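Local coordinates for protein probable amidase (Thermus thermophilus, PDB 2DC0) that is a probable amidase of the amidase family, an alpha/beta protein built round one large mixed beta sheet flanked by helices, at residues A[172-177]-A[380-385]; A[183-188]-A[393-398]; A[350-355]-A[408-413]. All coordinates share one frame; numbering follows the deposited sequence.

Contact 1: residues A[172-177]-A[380-385]; sequences IRIPAG and AFITLT
The backbones of 172-177 and 380-385 meet at a distance, with the closest CA atoms, those of Arg173 and Thr385, 7.5 Å apart, so side chains span the gap. Arg173 slides past Thr385 in the opposite direction and brings its guanidinium to the Thr385 carbonyl. The bond from NH1 to Thr385 O is 3.0 Å long and bent, 146° at the hydrogen, with the oxygen a little out of the guanidinium plane; NH2 adds a weak second bond to the same oxygen. A bend in the arginine chain at chi3 (-73°) turns the flat group so that Thr385 CB lies 3.4 Å above one of its faces, toward the rim. NH2 also makes a salt bridge with Asp167, whose other carboxylate oxygen takes the Ile172 N-H, so one acidic group holds both the arginine and the backbone just before the helix. Beside the arginine, Ile174 brings its CD1 to 3.3 Å from Phe381 O and 3.5 Å from Ile382 CD1. Thr385 OG1 is 3.6 Å from Ile174 CD1, meeting that side chain nearly at right angles, and finds its hydrogen bond at Gly169 O. The first turn of helix 173-179 thus meets the last residues of helix 377-382 and the chain that follows, in the buried core of the amidase-family alpha/beta fold, where that first turn lies against the central mixed sheet.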
loop_
_atom_site.group_PDB
_atom_site.type_symbol
_atom_site.label_atom_id
_atom_site.label_comp_id
_atom_site.label_asym_id
_atom_site.label_seq_id
_atom_site.Cartn_x
_atom_site.Cartn_y
_atom_site.Cartn_z
ATOM N N ILE A 172 7.945 16.433 -8.598
ATOM C CA ILE A 172 7.460 17.678 -8.009
ATOM C C ILE A 172 8.504 18.128 -6.979
ATOM O O ILE A 172 8.956 19.268 -6.986
ATOM C CB ILE A 172 6.095 17.490 -7.291
ATOM C CG1 ILE A 172 4.957 17.573 -8.311
ATOM C CG2 ILE A 172 5.902 18.544 -6.204
ATOM C CD1 ILE A 172 3.612 17.040 -7.821
ATOM N N ARG A 173 8.888 17.212 -6.098
ATOM C CA ARG A 173 9.857 17.509 -5.052
ATOM C C ARG A 173 11.261 17.858 -5.555
ATOM O O ARG A 173 11.887 18.795 -5.051
ATOM C CB ARG A 173 9.900 16.332 -4.074
ATOM C CG ARG A 173 8.556 16.132 -3.371
ATOM C CD ARG A 173 8.408 14.733 -2.787
ATOM N NE ARG A 173 8.200 13.733 -3.832
ATOM C CZ ARG A 173 8.542 12.455 -3.711
ATOM N NH1 ARG A 173 9.114 12.028 -2.587
ATOM N NH2 ARG A 173 8.318 11.603 -4.711
ATOM N N ILE A 174 11.756 17.126 -6.549
ATOM C CA ILE A 174 13.091 17.387 -7.084
ATOM C C ILE A 174 13.230 18.799 -7.665
ATOM O O ILE A 174 14.135 19.538 -7.294
ATOM C CB ILE A 174 13.475 16.317 -8.142
ATOM C CG1 ILE A 174 13.609 14.956 -7.437
ATOM C CG2 ILE A 174 14.795 16.687 -8.829
ATOM C CD1 ILE A 174 13.595 13.772 -8.362
ATOM N N PRO A 175 12.336 19.194 -8.587
ATOM C CA PRO A 175 12.473 20.550 -9.132
ATOM C C PRO A 175 12.239 21.625 -8.068
ATOM O O PRO A 175 12.843 22.701 -8.119
ATOM C CB PRO A 175 11.448 20.584 -10.273
ATOM C CG PRO A 175 10.428 19.569 -9.867
ATOM C CD PRO A 175 11.261 18.452 -9.268
ATOM N N ALA A 176 11.378 21.336 -7.094
ATOM C CA ALA A 176 11.127 22.297 -6.020
ATOM C C ALA A 176 12.433 22.506 -5.266
ATOM O O ALA A 176 12.827 23.638 -4.996
ATOM C CB ALA A 176 10.047 21.767 -5.068
ATOM N N GLY A 177 13.106 21.406 -4.933
ATOM C CA GLY A 177 14.365 21.501 -4.213
ATOM C C GLY A 177 15.406 22.279 -4.999
ATOM O O GLY A 177 16.014 23.213 -4.482
ATOM N N ALA A 380 21.426 8.817 -8.283
ATOM C CA ALA A 380 21.768 9.712 -7.182
ATOM C C ALA A 380 20.612 10.664 -6.838
ATOM O O ALA A 380 20.326 10.898 -5.660
ATOM C CB ALA A 380 23.016 10.522 -7.527
ATOM N N PHE A 381 19.939 11.182 -7.864
ATOM C CA PHE A 381 18.849 12.149 -7.687
ATOM C C PHE A 381 17.410 11.649 -7.661
ATOM O O PHE A 381 16.486 12.448 -7.498
ATOM C CB PHE A 381 18.935 13.227 -8.763
ATOM C CG PHE A 381 20.051 14.202 -8.558
ATOM C CD1 PHE A 381 19.924 15.236 -7.639
ATOM C CD2 PHE A 381 21.223 14.098 -9.299
ATOM C CE1 PHE A 381 20.951 16.161 -7.458
ATOM C CE2 PHE A 381 22.257 15.013 -9.130
ATOM C CZ PHE A 381 22.122 16.049 -8.208
ATOM N N ILE A 382 17.155 10.384 -7.879
ATOM C CA ILE A 382 15.809 9.835 -7.787
ATOM C C ILE A 382 15.634 8.897 -6.591
ATOM O O ILE A 382 14.532 8.747 -6.060
ATOM C CB ILE A 382 15.435 9.104 -9.110
ATOM C CG1 ILE A 382 13.925 9.129 -9.318
ATOM C CG2 ILE A 382 15.942 7.671 -9.088
ATOM C CD1 ILE A 382 13.379 10.493 -9.641
ATOM N N THR A 383 16.730 8.288 -6.148
ATOM C CA THR A 383 16.675 7.352 -5.027
ATOM C C THR A 383 16.102 7.925 -3.732
ATOM O O THR A 383 15.392 7.226 -3.007
ATOM C CB THR A 383 18.073 6.771 -4.715
ATOM O OG1 THR A 383 18.601 6.139 -5.888
ATOM C CG2 THR A 383 17.983 5.736 -3.603
ATOM N N LEU A 384 16.380 9.209 -3.409
ATOM C CA LEU A 384 15.893 9.856 -2.194
ATOM C C LEU A 384 14.389 10.128 -2.193
ATOM O O LEU A 384 13.747 10.130 -1.142
ATOM C CB LEU A 384 16.632 11.176 -1.972
ATOM C CG LEU A 384 18.141 11.045 -1.765
ATOM C CD1 LEU A 384 18.758 12.424 -1.629
ATOM C CD2 LEU A 384 18.421 10.196 -0.537
ATOM N N THR A 385 13.825 10.351 -3.369
ATOM C CA THR A 385 12.407 10.663 -3.468
ATOM C C THR A 385 11.466 9.531 -3.869
ATOM O O THR A 385 10.351 9.434 -3.351
ATOM C CB THR A 385 12.194 11.822 -4.451
ATOM O OG1 THR A 385 12.889 11.544 -5.675
ATOM C CG2 THR A 385 12.731 13.124 -3.862
#

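Contact 2: residues A[183-188]-A[393-398]; sequences GFKPSY and VPTLAL
Phe184 turns the edge of its ring to Leu396, whose CA lies in the ring plane 3.9 Å from Phe184 CD1, while one face carries the backbone N of Pro186, set toward the rim. Pro394 lies alongside the phenylalanine, pointing the same way, with its CB 4.2 Å from Phe184 CZ. The carbonyl of Val393 is the other flat group: Val393 O accepts two hydrogen bonds, from Lys185 NZ at 2.6 Å and Thr395 OG1 at 3.1 Å, which come in over opposite faces of the carbonyl plane. Lysine gets there by bending at chi3 and chi4 (74° and 63°), which curls NZ back far enough to bond Pro186 O as well. The backbones are antiparallel: Gly183 with Ala397 and Lys185 with Thr395 are hydrogen-bonded pairs, and Phe184 with Leu396 is the non-hydrogen-bonded pair between them. Beyond the strand, Ser187 OG rests 3.2 Å from Pro394 CD and is hydrogen-bonded to Asp419 and Gly417 N. In the sheet, these strands run between 206-210 and 406-413; helix 419-430 covers the side of Phe184, Pro394 and Leu396, and helix 386-390 touches Lys185 and Thr395 on the other.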
loop_
_atom_site.group_PDB
_atom_site.type_symbol
_atom_site.label_atom_id
_atom_site.label_comp_id
_atom_site.label_asym_id
_atom_site.label_seq_id
_atom_site.Cartn_x
_atom_site.Cartn_y
_atom_site.Cartn_z
ATOM N N GLY A 183 7.101 22.238 -2.821
ATOM C CA GLY A 183 6.443 21.280 -3.685
ATOM C C GLY A 183 5.745 20.256 -2.822
ATOM O O GLY A 183 6.368 19.664 -1.946
ATOM N N PHE A 184 4.454 20.038 -3.034
ATOM C CA PHE A 184 3.764 19.052 -2.218
ATOM C C PHE A 184 3.161 17.896 -3.004
ATOM O O PHE A 184 2.387 18.103 -3.942
ATOM C CB PHE A 184 2.674 19.725 -1.373
ATOM C CG PHE A 184 1.959 18.779 -0.438
ATOM C CD1 PHE A 184 2.672 18.011 0.481
ATOM C CD2 PHE A 184 0.573 18.660 -0.477
ATOM C CE1 PHE A 184 2.012 17.130 1.352
ATOM C CE2 PHE A 184 -0.100 17.788 0.384
ATOM C CZ PHE A 184 0.617 17.019 1.302
ATOM N N LYS A 185 3.541 16.675 -2.631
ATOM C CA LYS A 185 2.989 15.475 -3.260
ATOM C C LYS A 185 2.035 14.882 -2.231
ATOM O O LYS A 185 2.471 14.252 -1.265
ATOM C CB LYS A 185 4.066 14.433 -3.582
ATOM C CG LYS A 185 3.476 13.174 -4.253
ATOM C CD LYS A 185 4.388 11.954 -4.148
ATOM C CE LYS A 185 4.375 11.370 -2.741
ATOM N NZ LYS A 185 3.014 10.868 -2.372
ATOM N N PRO A 186 0.722 15.084 -2.419
ATOM C CA PRO A 186 -0.275 14.560 -1.486
ATOM C C PRO A 186 -0.326 13.043 -1.536
ATOM O O PRO A 186 0.351 12.409 -2.355
ATOM C CB PRO A 186 -1.587 15.164 -1.990
ATOM C CG PRO A 186 -1.154 16.390 -2.739
ATOM C CD PRO A 186 0.080 15.905 -3.459
ATOM N N SER A 187 -1.136 12.465 -0.658
ATOM C CA SER A 187 -1.310 11.017 -0.639
ATOM C C SER A 187 -1.807 10.639 -2.026
ATOM O O SER A 187 -2.526 11.409 -2.673
ATOM C CB SER A 187 -2.365 10.610 0.393
ATOM O OG SER A 187 -1.936 10.908 1.715
ATOM N N TYR A 188 -1.430 9.453 -2.482
ATOM C CA TYR A 188 -1.849 8.978 -3.795
ATOM C C TYR A 188 -3.359 9.132 -3.986
ATOM O O TYR A 188 -4.137 8.848 -3.075
ATOM C CB TYR A 188 -1.470 7.503 -3.963
ATOM C CG TYR A 188 -1.927 6.896 -5.269
ATOM C CD1 TYR A 188 -1.192 7.074 -6.441
ATOM C CD2 TYR A 188 -3.101 6.136 -5.334
ATOM C CE1 TYR A 188 -1.610 6.510 -7.644
ATOM C CE2 TYR A 188 -3.526 5.570 -6.535
ATOM C CZ TYR A 188 -2.779 5.760 -7.682
ATOM O OH TYR A 188 -3.206 5.199 -8.870
ATOM N N VAL A 393 2.622 7.860 -0.017
ATOM C CA VAL A 393 2.462 8.666 1.191
ATOM C C VAL A 393 2.709 10.156 0.956
ATOM O O VAL A 393 3.520 10.538 0.114
ATOM C CB VAL A 393 3.392 8.165 2.317
ATOM C CG1 VAL A 393 3.015 6.735 2.685
ATOM C CG2 VAL A 393 4.843 8.228 1.881
ATOM N N PRO A 394 1.997 11.023 1.699
ATOM C CA PRO A 394 2.148 12.476 1.554
ATOM C C PRO A 394 3.560 12.939 1.877
ATOM O O PRO A 394 4.089 12.639 2.944
ATOM C CB PRO A 394 1.103 13.032 2.522
ATOM C CG PRO A 394 1.047 11.977 3.600
ATOM C CD PRO A 394 1.070 10.695 2.799
ATOM N N THR A 395 4.166 13.671 0.947
ATOM C CA THR A 395 5.529 14.148 1.130
ATOM C C THR A 395 5.696 15.593 0.671
ATOM O O THR A 395 5.359 15.946 -0.458
ATOM C CB THR A 395 6.520 13.261 0.363
ATOM O OG1 THR A 395 6.253 11.885 0.669
ATOM C CG2 THR A 395 7.947 13.600 0.763
ATOM N N LEU A 396 6.221 16.421 1.565
ATOM C CA LEU A 396 6.443 17.828 1.279
ATOM C C LEU A 396 7.918 18.113 1.028
ATOM O O LEU A 396 8.785 17.523 1.676
ATOM C CB LEU A 396 5.981 18.672 2.472
ATOM C CG LEU A 396 6.219 20.176 2.390
ATOM C CD1 LEU A 396 5.275 20.769 1.339
ATOM C CD2 LEU A 396 5.961 20.824 3.747
ATOM N N ALA A 397 8.202 19.001 0.079
ATOM C CA ALA A 397 9.579 19.412 -0.181
ATOM C C ALA A 397 9.599 20.923 0.044
ATOM O O ALA A 397 8.782 21.643 -0.526
ATOM C CB ALA A 397 9.993 19.084 -1.628
ATOM N N LEU A 398 10.493 21.388 0.909
ATOM C CA LEU A 398 10.637 22.818 1.177
ATOM C C LEU A 398 12.111 23.158 1.360
ATOM O O LEU A 398 12.897 22.323 1.815
ATOM C CB LEU A 398 9.845 23.240 2.430
ATOM C CG LEU A 398 9.784 22.373 3.700
ATOM C CD1 LEU A 398 11.079 21.660 3.966
ATOM C CD2 LEU A 398 9.410 23.293 4.868
#

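Contact 3: residues A[350-355]-A[408-413]; sequences ALLLPV and VGLQVV
Leu351 N donates to Val413 O at 2.8 Å, and the pair closes with a nearly straight return bond from Val413 N to Leu351 O (174° at the hydrogen). The next hydrogen-bonded pair is lopsided: Gln411 N reaches Leu353 O at 2.8 Å, but the bond from Leu353 N to Gln411 O is weak. Past Pro354, which has no N-H to give, Val355 N takes up the pairing with Gly409 O at 3.0 Å, just beyond the end of the first strand. On one face Leu352 and Val412 lie side by side, pointing the same way, with Leu352 CD2 3.9 Å from Val412 CG2; the same CD2 also touches the end of Leu410. On the other face Leu353 leans across, its CD2 3.9 Å from Val413 CG2. Just past the strand, Val355 meets the Gln411 stem at about a right angle: with its CG2 anti to the backbone N (CG1 at chi1 75°), Val355 presses CG2 onto Gln411 CG at 3.5 Å. Helices 251-263 and 419-430 pack over the face of Leu352, Leu410 and Val412, while Val355 and Gln411 lean on Thr385. Strand 350-354 pairs next with 237-240, and 406-413 with 395-403.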
loop_
_atom_site.group_PDB
_atom_site.type_symbol
_atom_site.label_atom_id
_atom_site.label_comp_id
_atom_site.label_asym_id
_atom_site.label_seq_id
_atom_site.Cartn_x
_atom_site.Cartn_y
_atom_site.Cartn_z
ATOM N N ALA A 350 6.813 12.386 11.605
ATOM C CA ALA A 350 7.181 12.360 10.195
ATOM C C ALA A 350 8.642 12.011 10.054
ATOM O O ALA A 350 9.390 12.025 11.027
ATOM C CB ALA A 350 6.918 13.721 9.557
ATOM N N LEU A 351 9.039 11.680 8.832
ATOM C CA LEU A 351 10.426 11.380 8.551
ATOM C C LEU A 351 10.980 12.640 7.911
ATOM O O LEU A 351 10.246 13.388 7.262
ATOM C CB LEU A 351 10.557 10.220 7.556
ATOM C CG LEU A 351 9.898 8.893 7.933
ATOM C CD1 LEU A 351 10.293 7.824 6.921
ATOM C CD2 LEU A 351 10.324 8.492 9.334
ATOM N N LEU A 352 12.270 12.871 8.121
ATOM C CA LEU A 352 12.979 14.003 7.544
ATOM C C LEU A 352 14.204 13.463 6.817
ATOM O O LEU A 352 14.885 12.570 7.318
ATOM C CB LEU A 352 13.463 14.970 8.624
ATOM C CG LEU A 352 12.463 15.819 9.402
ATOM C CD1 LEU A 352 13.222 16.819 10.279
ATOM C CD2 LEU A 352 11.562 16.564 8.417
ATOM N N LEU A 353 14.471 14.006 5.635
ATOM C CA LEU A 353 15.636 13.629 4.835
ATOM C C LEU A 353 15.722 14.605 3.669
ATOM O O LEU A 353 14.703 15.106 3.201
ATOM C CB LEU A 353 15.503 12.200 4.293
ATOM C CG LEU A 353 14.362 11.917 3.307
ATOM C CD1 LEU A 353 14.760 10.790 2.342
ATOM C CD2 LEU A 353 13.115 11.538 4.089
ATOM N N PRO A 354 16.935 14.895 3.190
ATOM C CA PRO A 354 17.074 15.824 2.068
ATOM C C PRO A 354 16.285 15.324 0.862
ATOM O O PRO A 354 16.032 14.123 0.725
ATOM C CB PRO A 354 18.575 15.819 1.801
ATOM C CG PRO A 354 19.152 15.549 3.144
ATOM C CD PRO A 354 18.254 14.445 3.659
ATOM N N VAL A 355 15.899 16.242 -0.015
ATOM C CA VAL A 355 15.153 15.867 -1.206
ATOM C C VAL A 355 16.140 15.622 -2.348
ATOM O O VAL A 355 15.778 15.063 -3.383
ATOM C CB VAL A 355 14.164 16.978 -1.618
ATOM C CG1 VAL A 355 14.910 18.135 -2.259
ATOM C CG2 VAL A 355 13.120 16.412 -2.565
ATOM N N VAL A 408 18.713 23.893 -1.679
ATOM C CA VAL A 408 18.721 22.479 -1.328
ATOM C C VAL A 408 17.435 22.251 -0.545
ATOM O O VAL A 408 17.196 22.926 0.454
ATOM C CB VAL A 408 19.896 22.103 -0.414
ATOM C CG1 VAL A 408 19.830 20.604 -0.100
ATOM C CG2 VAL A 408 21.216 22.441 -1.080
ATOM N N GLY A 409 16.611 21.311 -0.991
ATOM C CA GLY A 409 15.355 21.070 -0.304
ATOM C C GLY A 409 15.325 19.961 0.730
ATOM O O GLY A 409 16.195 19.085 0.759
ATOM N N LEU A 410 14.304 20.007 1.583
ATOM C CA LEU A 410 14.104 19.023 2.644
ATOM C C LEU A 410 12.778 18.304 2.448
ATOM O O LEU A 410 11.776 18.919 2.074
ATOM C CB LEU A 410 14.086 19.712 4.014
ATOM C CG LEU A 410 13.833 18.828 5.240
ATOM C CD1 LEU A 410 15.074 17.968 5.518
ATOM C CD2 LEU A 410 13.535 19.704 6.463
ATOM N N GLN A 411 12.773 17.001 2.697
ATOM C CA GLN A 411 11.552 16.217 2.574
ATOM C C GLN A 411 10.957 15.946 3.945
ATOM O O GLN A 411 11.674 15.611 4.883
ATOM C CB GLN A 411 11.824 14.871 1.902
ATOM C CG GLN A 411 12.040 14.926 0.408
ATOM C CD GLN A 411 12.137 13.533 -0.189
ATOM O OE1 GLN A 411 13.148 12.849 -0.032
ATOM N NE2 GLN A 411 11.075 13.097 -0.854
ATOM N N VAL A 412 9.641 16.113 4.044
ATOM C CA VAL A 412 8.895 15.846 5.262
ATOM C C VAL A 412 7.925 14.755 4.819
ATOM O O VAL A 412 7.038 15.010 4.008
ATOM C CB VAL A 412 8.097 17.084 5.736
ATOM C CG1 VAL A 412 7.364 16.758 7.039
ATOM C CG2 VAL A 412 9.044 18.278 5.944
ATOM N N VAL A 413 8.113 13.544 5.338
ATOM C CA VAL A 413 7.299 12.384 4.968
ATOM C C VAL A 413 6.322 11.944 6.053
ATOM O O VAL A 413 6.730 11.674 7.181
ATOM C CB VAL A 413 8.210 11.175 4.645
ATOM C CG1 VAL A 413 7.379 10.005 4.137
ATOM C CG2 VAL A 413 9.272 11.578 3.624
#

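How the contacts relate
All three contacts are buried, and contacts 2 and 3 belong to the same sheet: strands 395-403 and 406-413 are adjacent, so Leu396 O and Leu398 O probably accept from Val412 N and Leu410 N, making the two contacts one continuous run of four strands. Contact 1 lies against one face of that run, where Arg173 CB packs on Ala397 CB, Arg173 CD on Thr395 CG2 and Thr385 CG2 on Val355 CG2. The chemistry follows the place. Strand pairing carries contacts 2 and 3, the latter mainly with aliphatic side chains and the former adding a buried lysine and a phenylalanine, whereas contact 1 is carried by side chains, chiefly Arg173 and Ile174, reaching across separated backbones.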